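Local coordinates for D-alanyl-D-alanine carboxypeptidase (Penicillin binding protein) family protein (Francisella tularensis subsp. tularensis, PDB 6OSU), which probably removes the terminal D-alanine from the peptide stems of cell-wall precursors, as a penicillin-binding serine carboxypeptidase of peptidoglycan biosynthesis, at residues M43-G48 / R299-V304; R60-L65 / G170-T175; T87-S92 / A133-G138. All coordinates share one frame; numbering follows the deposited sequence.

Contact 1 (M43-G48 / R299-V304); sequences MDYRTG and RFISVV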
loop_
_atom_site.group_PDB
_atom_site.type_symbol
_atom_site.label_atom_id
_atom_site.label_comp_id
_atom_site.label_asym_id
_atom_site.label_seq_id
_atom_site.Cartn_x
_atom_site.Cartn_y
_atom_site.Cartn_z
ATOM N N MET A 43 -2.232 -1.314 7.415
ATOM C CA MET A 43 -0.827 -1.606 7.651
ATOM C C MET A 43 0.003 -0.346 7.456
ATOM O O MET A 43 -0.247 0.434 6.532
ATOM C CB MET A 43 -0.342 -2.718 6.708
ATOM C CG MET A 43 1.160 -2.848 6.596
ATOM S SD MET A 43 1.653 -4.031 5.326
ATOM C CE MET A 43 0.981 -5.548 6.002
ATOM N N ASP A 44 0.983 -0.146 8.334
ATOM C CA ASP A 44 1.940 0.939 8.162
ATOM C C ASP A 44 2.994 0.545 7.134
ATOM O O ASP A 44 3.450 -0.600 7.093
ATOM C CB ASP A 44 2.602 1.298 9.493
ATOM C CG ASP A 44 3.681 2.355 9.340
ATOM O OD1 ASP A 44 4.860 1.985 9.158
ATOM O OD2 ASP A 44 3.345 3.558 9.374
ATOM N N TYR A 45 3.380 1.509 6.299
ATOM C CA TYR A 45 4.217 1.194 5.147
ATOM C C TYR A 45 5.655 0.906 5.559
ATOM O O TYR A 45 6.257 -0.072 5.100
ATOM C CB TYR A 45 4.163 2.337 4.133
ATOM C CG TYR A 45 5.244 2.247 3.084
ATOM C CD1 TYR A 45 5.232 1.235 2.132
ATOM C CD2 TYR A 45 6.283 3.169 3.051
ATOM C CE1 TYR A 45 6.225 1.142 1.178
ATOM C CE2 TYR A 45 7.279 3.087 2.098
ATOM C CZ TYR A 45 7.243 2.073 1.164
ATOM O OH TYR A 45 8.233 1.988 0.217
ATOM N N ARG A 46 6.227 1.745 6.422
ATOM C CA ARG A 46 7.647 1.608 6.731
ATOM C C ARG A 46 7.920 0.454 7.692
ATOM O O ARG A 46 8.940 -0.230 7.563
ATOM C CB ARG A 46 8.188 2.923 7.293
ATOM C CG ARG A 46 8.405 3.987 6.225
ATOM C CD ARG A 46 8.936 5.280 6.813
ATOM N NE ARG A 46 7.982 5.897 7.730
ATOM C CZ ARG A 46 8.165 7.080 8.310
ATOM N NH1 ARG A 46 9.268 7.779 8.065
ATOM N NH2 ARG A 46 7.248 7.567 9.135
ATOM N N THR A 47 7.033 0.215 8.654
ATOM C CA THR A 47 7.259 -0.859 9.612
ATOM C C THR A 47 6.639 -2.179 9.185
ATOM O O THR A 47 7.026 -3.229 9.713
ATOM C CB THR A 47 6.698 -0.490 10.991
ATOM O OG1 THR A 47 5.278 -0.317 10.893
ATOM C CG2 THR A 47 7.333 0.793 11.518
ATOM N N GLY A 48 5.691 -2.156 8.249
ATOM C CA GLY A 48 4.904 -3.332 7.961
ATOM C C GLY A 48 3.930 -3.720 9.050
ATOM O O GLY A 48 3.216 -4.718 8.892
ATOM N N ARG A 299 2.841 6.927 5.982
ATOM C CA ARG A 299 1.979 6.339 4.967
ATOM C C ARG A 299 1.357 5.053 5.490
ATOM O O ARG A 299 2.045 4.207 6.073
ATOM C CB ARG A 299 2.748 6.039 3.677
ATOM C CG ARG A 299 1.970 5.157 2.711
ATOM C CD ARG A 299 2.791 4.735 1.511
ATOM N NE ARG A 299 3.199 5.875 0.700
ATOM C CZ ARG A 299 2.403 6.506 -0.157
ATOM N NH1 ARG A 299 1.145 6.113 -0.320
ATOM N NH2 ARG A 299 2.865 7.536 -0.851
ATOM N N PHE A 300 0.056 4.905 5.268
ATOM C CA PHE A 300 -0.663 3.697 5.633
ATOM C C PHE A 300 -1.290 3.070 4.398
ATOM O O PHE A 300 -1.641 3.760 3.437
ATOM C CB PHE A 300 -1.743 3.979 6.683
ATOM C CG PHE A 300 -1.210 4.069 8.082
ATOM C CD1 PHE A 300 -0.962 2.919 8.814
ATOM C CD2 PHE A 300 -0.947 5.301 8.661
ATOM C CE1 PHE A 300 -0.466 2.995 10.103
ATOM C CE2 PHE A 300 -0.452 5.385 9.949
ATOM C CZ PHE A 300 -0.210 4.232 10.673
ATOM N N ILE A 301 -1.425 1.750 4.436
ATOM C CA ILE A 301 -2.065 0.982 3.378
ATOM C C ILE A 301 -3.294 0.306 3.965
ATOM O O ILE A 301 -3.211 -0.348 5.012
ATOM C CB ILE A 301 -1.093 -0.046 2.774
ATOM C CG1 ILE A 301 0.037 0.678 2.038
ATOM C CG2 ILE A 301 -1.828 -1.010 1.851
ATOM C CD1 ILE A 301 1.246 -0.194 1.767
ATOM N N SER A 302 -4.434 0.480 3.308
ATOM C CA SER A 302 -5.686 -0.121 3.738
ATOM C C SER A 302 -6.275 -0.933 2.598
ATOM O O SER A 302 -6.256 -0.502 1.442
ATOM C CB SER A 302 -6.696 0.935 4.189
ATOM O OG SER A 302 -6.555 1.222 5.568
ATOM N N VAL A 303 -6.784 -2.112 2.939
ATOM C CA VAL A 303 -7.541 -2.954 2.024
ATOM C C VAL A 303 -8.892 -3.230 2.662
ATOM O O VAL A 303 -8.958 -3.644 3.824
ATOM C CB VAL A 303 -6.807 -4.271 1.716
ATOM C CG1 VAL A 303 -7.628 -5.109 0.757
ATOM C CG2 VAL A 303 -5.428 -3.989 1.143
ATOM N N VAL A 304 -9.964 -2.978 1.914
ATOM C CA VAL A 304 -11.323 -3.284 2.341
ATOM C C VAL A 304 -11.948 -4.177 1.279
ATOM O O VAL A 304 -11.871 -3.869 0.085
ATOM C CB VAL A 304 -12.161 -2.009 2.554
ATOM C CG1 VAL A 304 -13.607 -2.363 2.783
ATOM C CG2 VAL A 304 -11.634 -1.214 3.735
#
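Asp44, which lies against the ring of Phe300, has its OD1 gripped three times: by the backbone N of Thr47 at 2.8 Å, by Thr47 OG1 at 2.9 Å from above the carboxylate plane, and by Asn330 ND2. The Thr47 N bond, with an N-H...O angle of 167°, makes an Asx motif that turns the chain as it leaves the strand. The other oxygen, OD2, sits over one face of the Phe300 ring toward its rim, 3.8 Å from CZ, while Asp44 CB touches CE1 at 3.6 Å; carboxylate and ring stand steeply to each other, 77° apart. This is the end of strand 39-44 where it pairs antiparallel with strand 298-307 in the middle of the five-stranded antiparallel sheet of the serine beta-lactamase-like (penicillin-recognising) fold. Met43 and Ile301 form the hydrogen-bonded pair, Ile301 N to Met43 O at 2.7 Å, and Asp44 with Phe300 the non-hydrogen-bonded one. Past the strand, Tyr45 N still reaches Arg299 O at 3.0 Å. Tyr45 CB and CG rest on the aliphatic CD of Arg299, which bends at chi3 (-63°) and carries its guanidinium on to Ser292 and Asp275.

Contact 2 (R60-L65 / G170-T175); sequences RAPASL and GEQYTT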
loop_
_atom_site.group_PDB
_atom_site.type_symbol
_atom_site.label_atom_id
_atom_site.label_comp_id
_atom_site.label_asym_id
_atom_site.label_seq_id
_atom_site.Cartn_x
_atom_site.Cartn_y
_atom_site.Cartn_z
ATOM N N ARG A 60 -11.198 -14.434 -0.218
ATOM C CA ARG A 60 -12.322 -13.859 -0.939
ATOM C C ARG A 60 -11.913 -13.622 -2.384
ATOM O O ARG A 60 -10.740 -13.750 -2.746
ATOM C CB ARG A 60 -12.797 -12.542 -0.306
ATOM C CG ARG A 60 -13.034 -12.591 1.187
ATOM C CD ARG A 60 -13.813 -11.361 1.633
ATOM N NE ARG A 60 -15.259 -11.549 1.506
ATOM C CZ ARG A 60 -15.987 -11.141 0.471
ATOM N NH1 ARG A 60 -15.412 -10.510 -0.543
ATOM N NH2 ARG A 60 -17.294 -11.363 0.452
ATOM N N ALA A 61 -12.895 -13.252 -3.210
ATOM C CA ALA A 61 -12.641 -13.078 -4.632
ATOM C C ALA A 61 -11.867 -11.780 -4.865
ATOM O O ALA A 61 -12.062 -10.802 -4.138
ATOM C CB ALA A 61 -13.955 -13.070 -5.414
ATOM N N PRO A 62 -10.959 -11.744 -5.848
ATOM C CA PRO A 62 -10.090 -10.569 -5.990
ATOM C C PRO A 62 -10.720 -9.420 -6.766
ATOM O O PRO A 62 -10.415 -8.262 -6.477
ATOM C CB PRO A 62 -8.861 -11.121 -6.731
ATOM C CG PRO A 62 -9.026 -12.606 -6.739
ATOM C CD PRO A 62 -10.494 -12.852 -6.692
ATOM N N ALA A 63 -11.556 -9.706 -7.759
ATOM C CA ALA A 63 -12.121 -8.666 -8.658
ATOM C C ALA A 63 -10.947 -7.947 -9.338
ATOM O O ALA A 63 -9.912 -8.577 -9.596
ATOM C CB ALA A 63 -13.068 -7.761 -7.890
ATOM N N SER A 64 -11.054 -6.644 -9.629
ATOM C CA SER A 64 -10.004 -5.940 -10.364
ATOM C C SER A 64 -8.766 -5.659 -9.530
ATOM O O SER A 64 -7.827 -5.067 -10.072
ATOM C CB SER A 64 -10.524 -4.613 -10.928
ATOM O OG SER A 64 -11.262 -4.794 -12.128
ATOM N N LEU A 65 -8.733 -6.047 -8.250
ATOM C CA LEU A 65 -7.479 -5.973 -7.509
ATOM C C LEU A 65 -6.423 -6.864 -8.145
ATOM O O LEU A 65 -5.222 -6.631 -7.952
ATOM C CB LEU A 65 -7.704 -6.355 -6.047
ATOM C CG LEU A 65 -8.804 -5.594 -5.299
ATOM C CD1 LEU A 65 -8.699 -5.841 -3.797
ATOM C CD2 LEU A 65 -8.760 -4.099 -5.607
ATOM N N GLY A 170 -13.397 -19.582 -12.758
ATOM C CA GLY A 170 -12.262 -20.378 -12.324
ATOM C C GLY A 170 -11.922 -20.166 -10.862
ATOM O O GLY A 170 -12.528 -19.310 -10.212
ATOM N N GLU A 171 -10.971 -20.927 -10.327
ATOM C CA GLU A 171 -10.547 -20.724 -8.947
ATOM C C GLU A 171 -9.779 -19.414 -8.847
ATOM O O GLU A 171 -8.842 -19.168 -9.614
ATOM C CB GLU A 171 -9.688 -21.895 -8.472
ATOM C CG GLU A 171 -9.228 -21.771 -7.021
ATOM C CD GLU A 171 -8.499 -23.007 -6.520
ATOM O OE1 GLU A 171 -8.701 -23.398 -5.344
ATOM O OE2 GLU A 171 -7.739 -23.598 -7.315
ATOM N N GLN A 172 -10.167 -18.582 -7.884
ATOM C CA GLN A 172 -9.753 -17.184 -7.886
ATOM C C GLN A 172 -9.956 -16.633 -6.481
ATOM O O GLN A 172 -11.098 -16.549 -6.017
ATOM C CB GLN A 172 -10.578 -16.414 -8.912
ATOM C CG GLN A 172 -10.053 -15.057 -9.315
ATOM C CD GLN A 172 -10.980 -14.355 -10.293
ATOM O OE1 GLN A 172 -11.248 -13.157 -10.166
ATOM N NE2 GLN A 172 -11.481 -15.100 -11.271
ATOM N N TYR A 173 -8.871 -16.251 -5.808
ATOM C CA TYR A 173 -9.014 -15.707 -4.463
ATOM C C TYR A 173 -7.767 -14.941 -4.053
ATOM O O TYR A 173 -6.691 -15.097 -4.635
ATOM C CB TYR A 173 -9.310 -16.804 -3.433
ATOM C CG TYR A 173 -8.287 -17.913 -3.388
ATOM C CD1 TYR A 173 -7.099 -17.766 -2.682
ATOM C CD2 TYR A 173 -8.514 -19.116 -4.043
ATOM C CE1 TYR A 173 -6.162 -18.780 -2.639
ATOM C CE2 TYR A 173 -7.584 -20.136 -4.005
ATOM C CZ TYR A 173 -6.410 -19.964 -3.300
ATOM O OH TYR A 173 -5.484 -20.980 -3.258
ATOM N N THR A 174 -7.943 -14.110 -3.030
ATOM C CA THR A 174 -6.856 -13.444 -2.331
ATOM C C THR A 174 -7.359 -13.103 -0.935
ATOM O O THR A 174 -8.472 -13.473 -0.553
ATOM C CB THR A 174 -6.378 -12.192 -3.071
ATOM O OG1 THR A 174 -5.255 -11.638 -2.376
ATOM C CG2 THR A 174 -7.487 -11.147 -3.132
ATOM N N THR A 175 -6.527 -12.403 -0.164
ATOM C CA THR A 175 -6.901 -11.960 1.170
ATOM C C THR A 175 -6.514 -10.498 1.333
ATOM O O THR A 175 -5.691 -9.965 0.585
ATOM C CB THR A 175 -6.238 -12.799 2.281
ATOM O OG1 THR A 175 -4.838 -12.497 2.350
ATOM C CG2 THR A 175 -6.425 -14.288 2.023
#
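The pyrrolidine ring of Pro62 takes the side chain of Gln172 obliquely: Gln172 CG meets Pro62 CD at 3.5 Å, and the amide oxygen OE1 lies 3.6 Å from the same CD. Next along the chain, the Tyr173 ring has the carboxyl carbon of Glu171 in plane at its edge, with Glu171 CD 3.9 Å from Tyr173 CE2, and the tyrosine side chain also touches Arg59 and His160. CG of Gln172 is anti to the backbone N (chi1 -164°) and the chain runs on extended, which brings CG across the CD-CG edge of the proline ring and sends NE2 on to Leu167 O.

Between the two loops the backbone makes a single antiparallel bridge. Arg60 N gives to Thr174 O at 2.9 Å and Thr174 N gives to Arg60 O at 2.8 Å, both bonds nearly straight. Arg60 O also receives a CA-H...O contact from Tyr173 CA at 3.1 Å. The bridge lies four residues before Ser64, the probable acyl-ester nucleophile, which sits in the short 3-10 segment that leads into helix 66-79, as the serine of the SxxK motif of penicillin-binding proteins. Ala63, at positive phi (59°), turns the chain just before that serine, whose OG is hydrogen-bonded to Lys67 NZ and Ser124 OG. The CB of Ser64 points away from residues 170-175.

Thr174 places its methyl CG2 3.9 Å from Pro62 CB, on the far side of the bridge from the Tyr173 ring, while its OG1 bonds with Thr159 OG1. Thr175 then N-caps helix 176-189 through the backbone N of Asp178, and the guanidinium of Arg60 leaves the interface to bond Ala285 O.

Contact 3 (T87-S92 / A133-G138); sequences TMIPIS and AEYIGG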
loop_
_atom_site.group_PDB
_atom_site.type_symbol
_atom_site.label_atom_id
_atom_site.label_comp_id
_atom_site.label_asym_id
_atom_site.label_seq_id
_atom_site.Cartn_x
_atom_site.Cartn_y
_atom_site.Cartn_z
ATOM N N THR A 87 7.710 1.639 -25.012
ATOM C CA THR A 87 7.503 0.501 -25.901
ATOM C C THR A 87 6.078 0.489 -26.444
ATOM O O THR A 87 5.116 0.728 -25.711
ATOM C CB THR A 87 7.802 -0.809 -25.162
ATOM O OG1 THR A 87 9.174 -0.821 -24.747
ATOM C CG2 THR A 87 7.535 -2.017 -26.053
ATOM N N MET A 88 5.950 0.214 -27.741
ATOM C CA MET A 88 4.664 0.201 -28.431
ATOM C C MET A 88 4.170 -1.237 -28.558
ATOM O O MET A 88 4.800 -2.055 -29.235
ATOM C CB MET A 88 4.790 0.849 -29.809
ATOM C CG MET A 88 5.410 2.240 -29.792
ATOM S SD MET A 88 4.364 3.478 -28.998
ATOM C CE MET A 88 2.932 3.454 -30.074
ATOM N N ILE A 89 3.043 -1.536 -27.929
ATOM C CA ILE A 89 2.497 -2.891 -27.882
ATOM C C ILE A 89 1.400 -3.018 -28.929
ATOM O O ILE A 89 0.519 -2.149 -28.993
ATOM C CB ILE A 89 1.953 -3.234 -26.485
ATOM C CG1 ILE A 89 3.104 -3.391 -25.501
ATOM C CG2 ILE A 89 1.112 -4.500 -26.528
ATOM C CD1 ILE A 89 3.006 -2.447 -24.358
ATOM N N PRO A 90 1.405 -4.067 -29.747
ATOM C CA PRO A 90 0.278 -4.295 -30.654
ATOM C C PRO A 90 -0.952 -4.753 -29.887
ATOM O O PRO A 90 -0.856 -5.483 -28.898
ATOM C CB PRO A 90 0.796 -5.389 -31.594
ATOM C CG PRO A 90 1.806 -6.131 -30.764
ATOM C CD PRO A 90 2.452 -5.098 -29.880
ATOM N N ILE A 91 -2.113 -4.312 -30.349
ATOM C CA ILE A 91 -3.388 -4.675 -29.743
ATOM C C ILE A 91 -3.992 -5.793 -30.580
ATOM O O ILE A 91 -4.386 -5.576 -31.731
ATOM C CB ILE A 91 -4.336 -3.475 -29.656
ATOM C CG1 ILE A 91 -3.624 -2.272 -29.034
ATOM C CG2 ILE A 91 -5.584 -3.843 -28.868
ATOM C CD1 ILE A 91 -3.137 -2.505 -27.623
ATOM N N SER A 92 -4.063 -6.992 -30.008
ATOM C CA SER A 92 -4.720 -8.099 -30.683
ATOM C C SER A 92 -6.232 -7.889 -30.703
ATOM O O SER A 92 -6.788 -7.090 -29.942
ATOM C CB SER A 92 -4.390 -9.422 -29.992
ATOM O OG SER A 92 -4.860 -9.430 -28.654
ATOM N N ALA A 133 -0.589 -8.268 -20.941
ATOM C CA ALA A 133 -0.341 -9.650 -20.548
ATOM C C ALA A 133 0.100 -10.493 -21.738
ATOM O O ALA A 133 1.061 -11.264 -21.640
ATOM C CB ALA A 133 -1.592 -10.242 -19.900
ATOM N N GLU A 134 -0.595 -10.361 -22.872
ATOM C CA GLU A 134 -0.217 -11.113 -24.065
ATOM C C GLU A 134 1.209 -10.802 -24.502
ATOM O O GLU A 134 1.909 -11.686 -25.009
ATOM C CB GLU A 134 -1.188 -10.816 -25.208
ATOM C CG GLU A 134 -2.595 -11.363 -25.012
ATOM C CD GLU A 134 -3.487 -11.116 -26.219
ATOM O OE1 GLU A 134 -3.436 -10.004 -26.789
ATOM O OE2 GLU A 134 -4.232 -12.043 -26.604
ATOM N N TYR A 135 1.662 -9.562 -24.308
ATOM C CA TYR A 135 2.986 -9.171 -24.779
ATOM C C TYR A 135 4.087 -9.712 -23.873
ATOM O O TYR A 135 5.101 -10.229 -24.355
ATOM C CB TYR A 135 3.073 -7.648 -24.876
ATOM C CG TYR A 135 4.360 -7.156 -25.492
ATOM C CD1 TYR A 135 4.472 -6.988 -26.865
ATOM C CD2 TYR A 135 5.465 -6.863 -24.702
ATOM C CE1 TYR A 135 5.649 -6.541 -27.435
ATOM C CE2 TYR A 135 6.646 -6.415 -25.264
ATOM C CZ TYR A 135 6.732 -6.255 -26.630
ATOM O OH TYR A 135 7.908 -5.809 -27.192
ATOM N N ILE A 136 3.901 -9.600 -22.558
ATOM C CA ILE A 136 4.934 -10.020 -21.617
ATOM C C ILE A 136 4.985 -11.540 -21.507
ATOM O O ILE A 136 6.065 -12.129 -21.386
ATOM C CB ILE A 136 4.690 -9.360 -20.248
ATOM C CG1 ILE A 136 4.788 -7.838 -20.363
ATOM C CG2 ILE A 136 5.661 -9.891 -19.206
ATOM C CD1 ILE A 136 4.305 -7.104 -19.129
ATOM N N GLY A 137 3.829 -12.200 -21.552
ATOM C CA GLY A 137 3.774 -13.621 -21.278
ATOM C C GLY A 137 3.527 -14.511 -22.478
ATOM O O GLY A 137 3.623 -15.736 -22.367
ATOM N N GLY A 138 3.215 -13.921 -23.628
ATOM C CA GLY A 138 2.862 -14.708 -24.796
ATOM C C GLY A 138 1.371 -14.962 -24.870
ATOM O O GLY A 138 0.667 -14.367 -25.693
HETATM O O HOH W 1 -3.123 -7.437 -27.600
#
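The short strand 88-90 passes the last turn of helix 126-137 with the CA atoms of Ile89 and Tyr135 7.0 Å apart, leaving the approach to side chains. The Tyr135 ring carries it: Ile89 CG1 lies over one face in a CH-pi contact, 4.2 Å from the ring centroid and offset toward the rim. The tyrosine's chi1 of -174° swings the ring out from the helix, and it slants across the strand toward Thr87, so that Pro90 CD comes to 4.1 Å of Tyr135 CD1 and the methyl CG2 of Thr87 to 4.0 Å of Tyr135 OH. The strand pairs antiparallel with strand 110-112, and this small two-stranded sheet is packed against the helical part of the carboxypeptidase domain, near the surface and away from the predicted catalytic residues. At the other end Ser92 OG and Glu134 OE1 are modelled as a hydrogen bond of 2.4 Å, a doubtful length. Water 1 also links the two residues, accepting from Ser92 N at 2.6 Å and donating to Glu134 OE1 at 2.7 Å, with a longer bond to Pro90 O. Ser92 N-caps helix 93-96, its OG bonding Ala95 N, and Glu134 OE2 takes Asn94 ND2.

Along the chain the contacts are nested: contact 3 falls inside the loop closed by contact 2, which in turn falls inside the loop closed by contact 1. Contacts 1 and 2 are neighbours without touching, nearest atoms about 5 Å apart and centres 20 Å. Both lie near the probable catalytic site: the side chains of Ile301 in contact 1 and Ala63 in contact 2 lie about 10 Å and 8 Å from that of Lys278, the predicted substrate-binding lysine, and contact 2 itself contains Ser64. Helix 176-189, which follows contact 2, packs on the sheet of contact 1. Contact 3 is more remote, its centre 24 Å from that of contact 2 and 32 Å from that of contact 1.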